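Local coordinates for protein probable porin (Pseudomonas aeruginosa, PDB 4FSO) that probably works as an outer-membrane porin of the OprD family, a beta-barrel channel that lets small solutes cross the membrane, at residues M122-P127 / T159-Y164; Y200-N203 / L207-Y210; R216-Q221 / G255-R260; L265-Y268 / H273-S276. All blocks are in the same frame, centred on the assembly; numbering follows the deposited sequence.

In the fold
All four contacts belong to the barrel wall or to chain that leans on it. Contacts 2 and 4 are surface contacts between neighbouring strands of hairpins, each carrying two backbone hydrogen bonds across the pair. Contacts 1 and 3 are buried and join segments that are not paired with each other: contact 1 by apolar side chains, contact 3 by one isoleucine and a bridging water. Contacts 3 and 4 both use strand 258-270, and their centres lie about 33 Å apart. Contacts 1 and 2 use adjacent strands, 154-165 and 193-203, and touch where Pro127 packs on Gln209. Backbone hydrogen bonds link the hairpin strands, whereas contact 1, where 122-127 probably lies inside the wall, is apolar.

Contact 1 (M122-P127 / T159-Y164)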
# COMPACT_ATOMS: atom_id res chain seq x y z
N MET A 122 -7.22 12.60 5.45
CA MET A 122 -7.48 11.45 4.59
C MET A 122 -6.39 10.36 4.58
O MET A 122 -5.18 10.66 4.54
CB MET A 122 -7.69 11.94 3.15
CG MET A 122 -9.08 12.42 2.84
SD MET A 122 -9.14 13.01 1.15
CE MET A 122 -8.75 11.49 0.29
N LEU A 123 -6.85 9.11 4.60
CA LEU A 123 -6.00 7.96 4.29
C LEU A 123 -6.34 7.36 2.92
O LEU A 123 -7.19 6.47 2.81
CB LEU A 123 -6.15 6.88 5.37
CG LEU A 123 -5.89 7.28 6.83
CD1 LEU A 123 -5.84 6.06 7.76
CD2 LEU A 123 -4.61 8.03 6.88
N PRO A 124 -5.69 7.85 1.85
CA PRO A 124 -6.01 7.32 0.52
C PRO A 124 -5.55 5.87 0.36
O PRO A 124 -4.48 5.52 0.83
CB PRO A 124 -5.24 8.24 -0.43
CG PRO A 124 -4.83 9.43 0.41
CD PRO A 124 -4.65 8.89 1.79
N ASP A 125 -6.37 5.04 -0.28
CA ASP A 125 -5.97 3.69 -0.64
C ASP A 125 -6.40 3.37 -2.06
O ASP A 125 -7.56 3.05 -2.30
CB ASP A 125 -6.57 2.68 0.33
CG ASP A 125 -5.74 1.42 0.43
OD1 ASP A 125 -4.50 1.52 0.27
OD2 ASP A 125 -6.32 0.35 0.68
N MET A 126 -5.47 3.47 -3.00
CA MET A 126 -5.79 3.36 -4.43
C MET A 126 -4.50 3.14 -5.24
O MET A 126 -3.42 3.45 -4.75
CB MET A 126 -6.52 4.64 -4.89
CG MET A 126 -5.84 5.95 -4.45
SD MET A 126 -6.18 7.30 -5.57
CE MET A 126 -5.77 6.52 -7.17
N PRO A 127 -4.59 2.62 -6.48
CA PRO A 127 -3.39 2.28 -7.27
C PRO A 127 -2.31 3.36 -7.40
O PRO A 127 -1.12 3.02 -7.38
CB PRO A 127 -3.97 1.93 -8.65
CG PRO A 127 -5.30 1.33 -8.29
CD PRO A 127 -5.82 2.25 -7.21
N THR A 159 -9.56 12.88 -6.86
CA THR A 159 -8.87 13.19 -5.63
C THR A 159 -7.76 14.21 -5.85
O THR A 159 -6.90 14.04 -6.71
CB THR A 159 -8.26 11.90 -5.04
OG1 THR A 159 -9.31 10.99 -4.70
CG2 THR A 159 -7.41 12.20 -3.82
N ARG A 160 -7.78 15.25 -5.03
CA ARG A 160 -6.76 16.28 -5.08
C ARG A 160 -6.13 16.44 -3.69
O ARG A 160 -6.82 16.69 -2.68
CB ARG A 160 -7.38 17.60 -5.57
CG ARG A 160 -6.50 18.83 -5.35
CD ARG A 160 -7.07 20.05 -6.07
NE ARG A 160 -7.34 19.79 -7.49
CZ ARG A 160 -6.77 20.45 -8.50
NH1 ARG A 160 -5.89 21.41 -8.25
NH2 ARG A 160 -7.09 20.15 -9.75
N LEU A 161 -4.81 16.29 -3.62
CA LEU A 161 -4.13 16.35 -2.32
C LEU A 161 -3.09 17.46 -2.24
O LEU A 161 -2.14 17.51 -3.02
CB LEU A 161 -3.51 14.99 -1.96
CG LEU A 161 -4.51 13.83 -1.94
CD1 LEU A 161 -3.82 12.49 -1.82
CD2 LEU A 161 -5.52 14.01 -0.82
N GLU A 162 -3.29 18.33 -1.27
CA GLU A 162 -2.45 19.50 -1.11
C GLU A 162 -1.26 19.23 -0.19
O GLU A 162 -0.14 19.61 -0.49
CB GLU A 162 -3.29 20.65 -0.56
CG GLU A 162 -4.53 20.98 -1.39
CD GLU A 162 -4.19 21.52 -2.79
OE1 GLU A 162 -3.04 21.95 -3.03
OE2 GLU A 162 -5.09 21.51 -3.65
N ARG A 163 -1.53 18.58 0.94
CA ARG A 163 -0.54 18.42 2.00
C ARG A 163 -0.47 16.99 2.51
O ARG A 163 -1.28 16.14 2.15
CB ARG A 163 -0.84 19.35 3.19
CG ARG A 163 -0.80 20.83 2.88
CD ARG A 163 0.61 21.28 2.52
NE ARG A 163 0.67 22.72 2.26
N TYR A 164 0.50 16.74 3.38
CA TYR A 164 0.62 15.43 3.99
C TYR A 164 1.49 15.48 5.24
O TYR A 164 2.29 16.39 5.40
CB TYR A 164 1.15 14.40 2.98
CG TYR A 164 2.63 14.09 3.04
CD1 TYR A 164 3.58 15.07 2.78
CD2 TYR A 164 3.08 12.81 3.32
CE1 TYR A 164 4.92 14.79 2.82
CE2 TYR A 164 4.41 12.51 3.37
CZ TYR A 164 5.34 13.50 3.11
OH TYR A 164 6.70 13.20 3.15
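Leu161 carries most of this contact, offering one methyl to each of two residues of 122-127. Its CD1 meets the ring of Pro124 at CG, 3.9 Å away, while CD2 comes to 4.2 Å from SD of Met122. The fork is set by the first torsion, chi1 -57°, which places CG opposite the carbonyl carbon and beside the backbone N; with chi2 extended, CD1 is carried toward the proline and CD2 falls on the methionine side. The side chains of Pro124 and Leu161 meet at a slant. Met122 reaches across with an extended chi2, and its terminal bend, chi3 63°, leaves CE 4.4 Å from CG2 of Thr159, the longest of the three contacts. Backbones stay well apart: the CA atoms of Pro124 and Thr159 are separated by 9.0 Å, and the segments share no hydrogen bond, so the union rests on side-chain packing alone. Phe141 and Leu129 extend the apolar patch, each touching both Pro124 and Leu161. Arg160 points away from this patch, forms a salt bridge with Asp194 and touches a bound detergent molecule, which suggests that this is the outer, lipid-facing side of the wall. Segment 122-127 thus probably lies against the inner surface, an arrangement consistent with the inward-folded loop that narrows the channel of porin barrels.

Contact 2 (Y200-N203 / L207-Y210); sequences YQVN and LLQY
Tyr200 pairs with Leu208 through both backbone groups, the signature of a hydrogen-bonded antiparallel pair: Tyr200 N gives to Leu208 O at 2.9 Å, and Leu208 N gives to Tyr200 O at 2.7 Å, the latter nearly straight at the hydrogen (176°). The two CB atoms sit on the same side of the sheet, and Leu208 CD2 approaches the tyrosine ring obliquely. Gln201 points to the other side. Its chain, bent at chi2 (82°), brings the amide across Leu207 at about a right angle, with OE1 3.5 Å from Leu207 CB. The same bend lets NE2 donate to Asn203 O at 2.7 Å, close to the amide plane, and this bond helps to hold the amide's rotation. Val202 sits at a classic beta bulge that it forms with Asn203 in this hairpin; its CG2 lies over one face of the Tyr200 ring, toward the rim, and touches Leu208 CD2 at 3.7 Å. The chemistry is split, an apolar cluster of Tyr200, Val202 and Leu208 against a glutamine amide lying on Leu207, consistent with Tyr200, Val202 and Leu208 facing lipid and Gln201 facing the channel.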
# COMPACT_ATOMS: atom_id res chain seq x y z
N TYR A 200 -14.43 -0.67 -13.48
CA TYR A 200 -15.53 -1.36 -14.16
C TYR A 200 -15.54 -2.80 -13.69
O TYR A 200 -14.57 -3.53 -13.90
CB TYR A 200 -15.32 -1.31 -15.66
CG TYR A 200 -16.43 -1.94 -16.49
CD1 TYR A 200 -17.69 -2.20 -15.95
CD2 TYR A 200 -16.20 -2.28 -17.82
CE1 TYR A 200 -18.69 -2.79 -16.72
CE2 TYR A 200 -17.19 -2.85 -18.59
CZ TYR A 200 -18.42 -3.10 -18.05
OH TYR A 200 -19.39 -3.68 -18.84
N GLN A 201 -16.62 -3.20 -13.03
CA GLN A 201 -16.74 -4.59 -12.58
C GLN A 201 -17.54 -5.37 -13.60
O GLN A 201 -18.76 -5.47 -13.51
CB GLN A 201 -17.35 -4.70 -11.17
CG GLN A 201 -17.36 -6.14 -10.58
CD GLN A 201 -16.02 -6.57 -9.93
OE1 GLN A 201 -15.47 -5.87 -9.06
NE2 GLN A 201 -15.51 -7.73 -10.34
N VAL A 202 -16.82 -5.91 -14.59
CA VAL A 202 -17.41 -6.60 -15.72
C VAL A 202 -18.31 -7.75 -15.29
O VAL A 202 -19.45 -7.83 -15.73
CB VAL A 202 -16.32 -7.14 -16.63
CG1 VAL A 202 -16.93 -7.64 -17.92
CG2 VAL A 202 -15.28 -6.05 -16.90
N ASN A 203 -17.78 -8.63 -14.45
CA ASN A 203 -18.60 -9.62 -13.74
C ASN A 203 -18.18 -9.80 -12.32
O ASN A 203 -17.26 -9.16 -11.82
CB ASN A 203 -18.54 -11.03 -14.34
CG ASN A 203 -17.91 -11.08 -15.69
OD1 ASN A 203 -16.70 -11.23 -15.81
ND2 ASN A 203 -18.74 -11.00 -16.74
N LEU A 207 -12.68 -7.44 -12.58
CA LEU A 207 -12.67 -6.01 -12.34
C LEU A 207 -11.57 -5.32 -13.18
O LEU A 207 -10.40 -5.71 -13.17
CB LEU A 207 -12.49 -5.77 -10.84
CG LEU A 207 -12.01 -4.42 -10.31
CD1 LEU A 207 -12.95 -3.30 -10.70
CD2 LEU A 207 -11.86 -4.48 -8.79
N LEU A 208 -11.98 -4.31 -13.94
CA LEU A 208 -11.09 -3.55 -14.81
C LEU A 208 -10.85 -2.20 -14.19
O LEU A 208 -11.74 -1.63 -13.56
CB LEU A 208 -11.72 -3.39 -16.21
CG LEU A 208 -11.33 -4.41 -17.27
CD1 LEU A 208 -11.24 -5.80 -16.66
CD2 LEU A 208 -12.35 -4.38 -18.38
N GLN A 209 -9.65 -1.67 -14.36
CA GLN A 209 -9.30 -0.45 -13.67
C GLN A 209 -8.48 0.48 -14.53
O GLN A 209 -7.44 0.11 -15.05
CB GLN A 209 -8.46 -0.79 -12.45
CG GLN A 209 -9.16 -1.53 -11.36
CD GLN A 209 -8.30 -1.55 -10.10
OE1 GLN A 209 -7.22 -2.16 -10.08
NE2 GLN A 209 -8.74 -0.85 -9.06
N TYR A 210 -8.94 1.72 -14.65
CA TYR A 210 -8.10 2.72 -15.25
C TYR A 210 -7.94 3.83 -14.24
O TYR A 210 -8.88 4.18 -13.54
CB TYR A 210 -8.70 3.26 -16.56
CG TYR A 210 -7.87 4.38 -17.13
CD1 TYR A 210 -6.63 4.12 -17.71
CD2 TYR A 210 -8.28 5.70 -17.04
CE1 TYR A 210 -5.84 5.13 -18.19
CE2 TYR A 210 -7.48 6.73 -17.52
CZ TYR A 210 -6.26 6.43 -18.10
OH TYR A 210 -5.47 7.42 -18.60

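Contact 3 (R216-Q221 / G255-R260)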
# COMPACT_ATOMS: atom_id res chain seq x y z
N ARG A 216 1.97 17.25 -9.44
CA ARG A 216 2.15 18.40 -10.32
C ARG A 216 3.58 18.95 -10.26
O ARG A 216 4.09 19.24 -9.17
CB ARG A 216 1.12 19.50 -9.98
CG ARG A 216 1.11 20.75 -10.90
N ASN A 217 4.22 19.05 -11.42
CA ASN A 217 5.62 19.48 -11.58
C ASN A 217 6.68 18.45 -11.21
O ASN A 217 7.84 18.78 -11.03
CB ASN A 217 5.92 20.83 -10.93
CG ASN A 217 5.37 21.98 -11.74
OD1 ASN A 217 5.38 21.95 -12.98
ND2 ASN A 217 4.85 22.99 -11.06
N VAL A 218 6.26 17.20 -11.13
CA VAL A 218 7.20 16.13 -10.92
C VAL A 218 6.92 15.10 -11.99
O VAL A 218 7.79 14.80 -12.82
CB VAL A 218 7.03 15.52 -9.53
CG1 VAL A 218 7.99 14.31 -9.30
CG2 VAL A 218 7.21 16.61 -8.48
N TYR A 219 5.70 14.57 -11.97
CA TYR A 219 5.39 13.39 -12.78
C TYR A 219 3.93 13.20 -13.02
O TYR A 219 3.07 13.57 -12.20
CB TYR A 219 6.00 12.09 -12.17
CG TYR A 219 5.25 11.44 -10.99
CD1 TYR A 219 4.19 10.56 -11.21
CD2 TYR A 219 5.65 11.65 -9.67
CE1 TYR A 219 3.53 9.96 -10.15
CE2 TYR A 219 5.01 11.04 -8.59
CZ TYR A 219 3.95 10.19 -8.83
OH TYR A 219 3.29 9.60 -7.76
N ARG A 220 3.65 12.60 -14.17
CA ARG A 220 2.33 12.08 -14.48
C ARG A 220 2.42 10.55 -14.61
O ARG A 220 3.45 9.99 -15.01
CB ARG A 220 1.73 12.76 -15.72
CG ARG A 220 2.65 12.86 -16.93
CD ARG A 220 1.97 13.58 -18.13
NE ARG A 220 2.01 15.05 -18.04
CZ ARG A 220 2.67 15.84 -18.88
NH1 ARG A 220 3.35 15.33 -19.90
NH2 ARG A 220 2.64 17.16 -18.71
N GLN A 221 1.33 9.89 -14.27
CA GLN A 221 1.29 8.46 -14.21
C GLN A 221 -0.10 7.95 -14.65
O GLN A 221 -1.13 8.46 -14.21
CB GLN A 221 1.62 8.04 -12.76
CG GLN A 221 1.80 6.55 -12.52
CD GLN A 221 2.44 6.27 -11.16
OE1 GLN A 221 1.75 6.07 -10.15
NE2 GLN A 221 3.77 6.25 -11.13
N GLY A 255 14.44 15.15 -12.36
CA GLY A 255 13.64 15.89 -13.31
C GLY A 255 13.12 14.91 -14.35
O GLY A 255 11.93 14.59 -14.34
N LYS A 256 14.00 14.41 -15.22
CA LYS A 256 13.63 13.40 -16.23
C LYS A 256 13.19 12.04 -15.69
O LYS A 256 13.95 11.35 -15.01
CB LYS A 256 14.77 13.17 -17.23
CG LYS A 256 14.42 12.22 -18.35
N ILE A 257 11.96 11.65 -16.01
CA ILE A 257 11.36 10.42 -15.50
C ILE A 257 10.71 9.66 -16.65
O ILE A 257 9.92 10.22 -17.40
CB ILE A 257 10.33 10.69 -14.35
CG1 ILE A 257 11.06 11.16 -13.09
CG2 ILE A 257 9.50 9.43 -14.01
CD1 ILE A 257 10.13 11.65 -11.99
N ASP A 258 11.05 8.39 -16.79
CA ASP A 258 10.58 7.58 -17.90
C ASP A 258 10.48 6.10 -17.47
O ASP A 258 11.50 5.40 -17.31
CB ASP A 258 11.52 7.77 -19.10
CG ASP A 258 11.31 6.73 -20.20
OD1 ASP A 258 10.13 6.48 -20.55
OD2 ASP A 258 12.32 6.17 -20.71
N ASN A 259 9.25 5.62 -17.30
CA ASN A 259 9.05 4.30 -16.76
C ASN A 259 7.76 3.63 -17.13
O ASN A 259 6.69 4.17 -16.99
CB ASN A 259 9.18 4.34 -15.22
CG ASN A 259 8.99 2.97 -14.60
OD1 ASN A 259 9.92 2.20 -14.55
ND2 ASN A 259 7.78 2.67 -14.14
N ARG A 260 7.88 2.38 -17.53
CA ARG A 260 6.73 1.50 -17.55
C ARG A 260 6.92 0.36 -16.54
O ARG A 260 7.96 -0.29 -16.50
CB ARG A 260 6.42 1.02 -18.99
CG ARG A 260 5.80 2.16 -19.79
CD ARG A 260 6.15 2.15 -21.25
NE ARG A 260 7.59 2.12 -21.55
CZ ARG A 260 8.46 3.09 -21.27
NH1 ARG A 260 8.08 4.19 -20.63
NH2 ARG A 260 9.72 2.95 -21.63
O HOH W 1 10.24 15.45 -12.40
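The backbones of 216-221 and 255-260 pass without pairing, the CA atoms of Val218 and Gly255 being 6.9 Å apart, and a water bridges them by donating to Val218 O at 2.6 Å and to Gly255 O at 2.7 Å. Two carbonyls that could not bond each other are thereby both satisfied by one molecule. Beside the water, Ile257 supplies the apolar part. Its CD1 comes to 4.3 Å from Val218 CG1 and 4.2 Å from Tyr219 CB, so a single methyl covers the junction of two successive residues. In Tyr219, chi1 of 79° sets CG between the backbone N and the carbonyl carbon; the ring consequently leads away from Ile257, and Val218 CG1 lies in plane at its edge. Within 255-260 itself, Arg260 NH1 forms a salt bridge to Asp258 OD1 at 3.1 Å, lying in the guanidinium plane and on the syn side of the carboxylate but tilted 34° from the carboxylate plane. The second oxygen, OD2, accepts from the backbone N of Ala285, so both carboxylate oxygens are engaged. Tyr184 and Leu291, both from loops, touch Ile257 and Tyr219 respectively. Strand 236-248 runs between strands 219-231 and 258-270 and pairs with both, so this contact joins second neighbours of the wall where the loops lead into the two strands.

Contact 4 (L265-Y268 / H273-S276)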
# COMPACT_ATOMS: atom_id res chain seq x y z
N LEU A 265 0.49 -11.11 -10.87
CA LEU A 265 0.49 -12.10 -9.82
C LEU A 265 -0.64 -13.11 -10.08
O LEU A 265 -1.77 -12.73 -10.41
CB LEU A 265 0.35 -11.43 -8.46
CG LEU A 265 0.41 -12.31 -7.21
CD1 LEU A 265 1.83 -12.53 -6.71
CD2 LEU A 265 -0.47 -11.71 -6.12
N LEU A 266 -0.30 -14.38 -9.95
CA LEU A 266 -1.25 -15.49 -10.09
C LEU A 266 -1.29 -16.32 -8.80
O LEU A 266 -0.24 -16.67 -8.25
CB LEU A 266 -0.82 -16.40 -11.23
CG LEU A 266 -1.44 -16.20 -12.60
CD1 LEU A 266 -1.71 -14.73 -12.88
CD2 LEU A 266 -0.49 -16.79 -13.62
N ALA A 267 -2.49 -16.64 -8.31
CA ALA A 267 -2.57 -17.50 -7.14
C ALA A 267 -3.59 -18.61 -7.30
O ALA A 267 -4.59 -18.48 -8.04
CB ALA A 267 -2.86 -16.71 -5.90
N TYR A 268 -3.29 -19.72 -6.64
CA TYR A 268 -4.21 -20.84 -6.57
C TYR A 268 -4.40 -21.22 -5.09
O TYR A 268 -3.44 -21.47 -4.36
CB TYR A 268 -3.74 -22.04 -7.40
CG TYR A 268 -4.73 -23.16 -7.29
CD1 TYR A 268 -6.06 -22.95 -7.64
CD2 TYR A 268 -4.38 -24.40 -6.77
CE1 TYR A 268 -7.00 -23.95 -7.52
CE2 TYR A 268 -5.32 -25.40 -6.64
CZ TYR A 268 -6.63 -25.17 -7.02
OH TYR A 268 -7.58 -26.15 -6.90
N HIS A 273 -4.48 -23.44 1.82
CA HIS A 273 -3.19 -23.40 1.15
C HIS A 273 -3.26 -22.50 -0.08
O HIS A 273 -4.25 -22.48 -0.82
CB HIS A 273 -2.73 -24.80 0.75
CG HIS A 273 -2.48 -25.72 1.91
ND1 HIS A 273 -1.22 -25.96 2.41
CD2 HIS A 273 -3.33 -26.45 2.66
CE1 HIS A 273 -1.30 -26.81 3.42
NE2 HIS A 273 -2.57 -27.12 3.60
N THR A 274 -2.18 -21.76 -0.28
CA THR A 274 -2.14 -20.78 -1.33
C THR A 274 -0.73 -20.75 -1.87
O THR A 274 0.23 -20.51 -1.13
CB THR A 274 -2.51 -19.39 -0.79
OG1 THR A 274 -3.71 -19.50 -0.01
CG2 THR A 274 -2.74 -18.42 -1.94
N LEU A 275 -0.63 -21.01 -3.17
CA LEU A 275 0.61 -20.91 -3.91
C LEU A 275 0.51 -19.74 -4.87
O LEU A 275 -0.43 -19.64 -5.64
CB LEU A 275 0.92 -22.20 -4.66
CG LEU A 275 2.35 -22.21 -5.21
CD1 LEU A 275 3.32 -22.29 -4.05
CD2 LEU A 275 2.57 -23.35 -6.17
N SER A 276 1.46 -18.83 -4.79
CA SER A 276 1.43 -17.64 -5.63
C SER A 276 2.75 -17.44 -6.37
O SER A 276 3.84 -17.59 -5.80
CB SER A 276 1.08 -16.41 -4.81
OG SER A 276 -0.03 -16.67 -3.98
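Ala267 lays its CB against the hydroxyl of Ser276, with OG 3.4 Å away, in the non-hydrogen-bonded pair of an antiparallel beta hairpin of the barrel wall. The serine chi1 of -47° turns OG to the side of its own backbone N and over the alanine methyl; this is contact without a hydrogen bond. Leu265 closes the same side, its CD1 reaching Ser276 CB at 4.4 Å. The next pair is the bonded one. Tyr268 N donates to Leu275 O at 3.0 Å, in the carbonyl plane, and Leu275 N returns a bond to Tyr268 O at 3.1 Å. The strand directions differ by 154°, about 26° short of exactly antiparallel, as in a twisted sheet. Leu266, Tyr268 and Leu275 project from the opposite side of the sheet to Ala267 and Ser276. A bound detergent molecule lies about 4 Å from the Leu266 side chain, so theirs is probably the lipid-facing side. On the neighbouring strand 313-322, Arg318 touches Ser276 and Leu317 touches Leu275, so each side of the sheet continues there. CA-H...O contacts fill in between the formal bonds: Tyr268 O, already bonded to Leu275 N, also receives the CA of Thr274 at 3.4 Å, with 154° at the hydrogen.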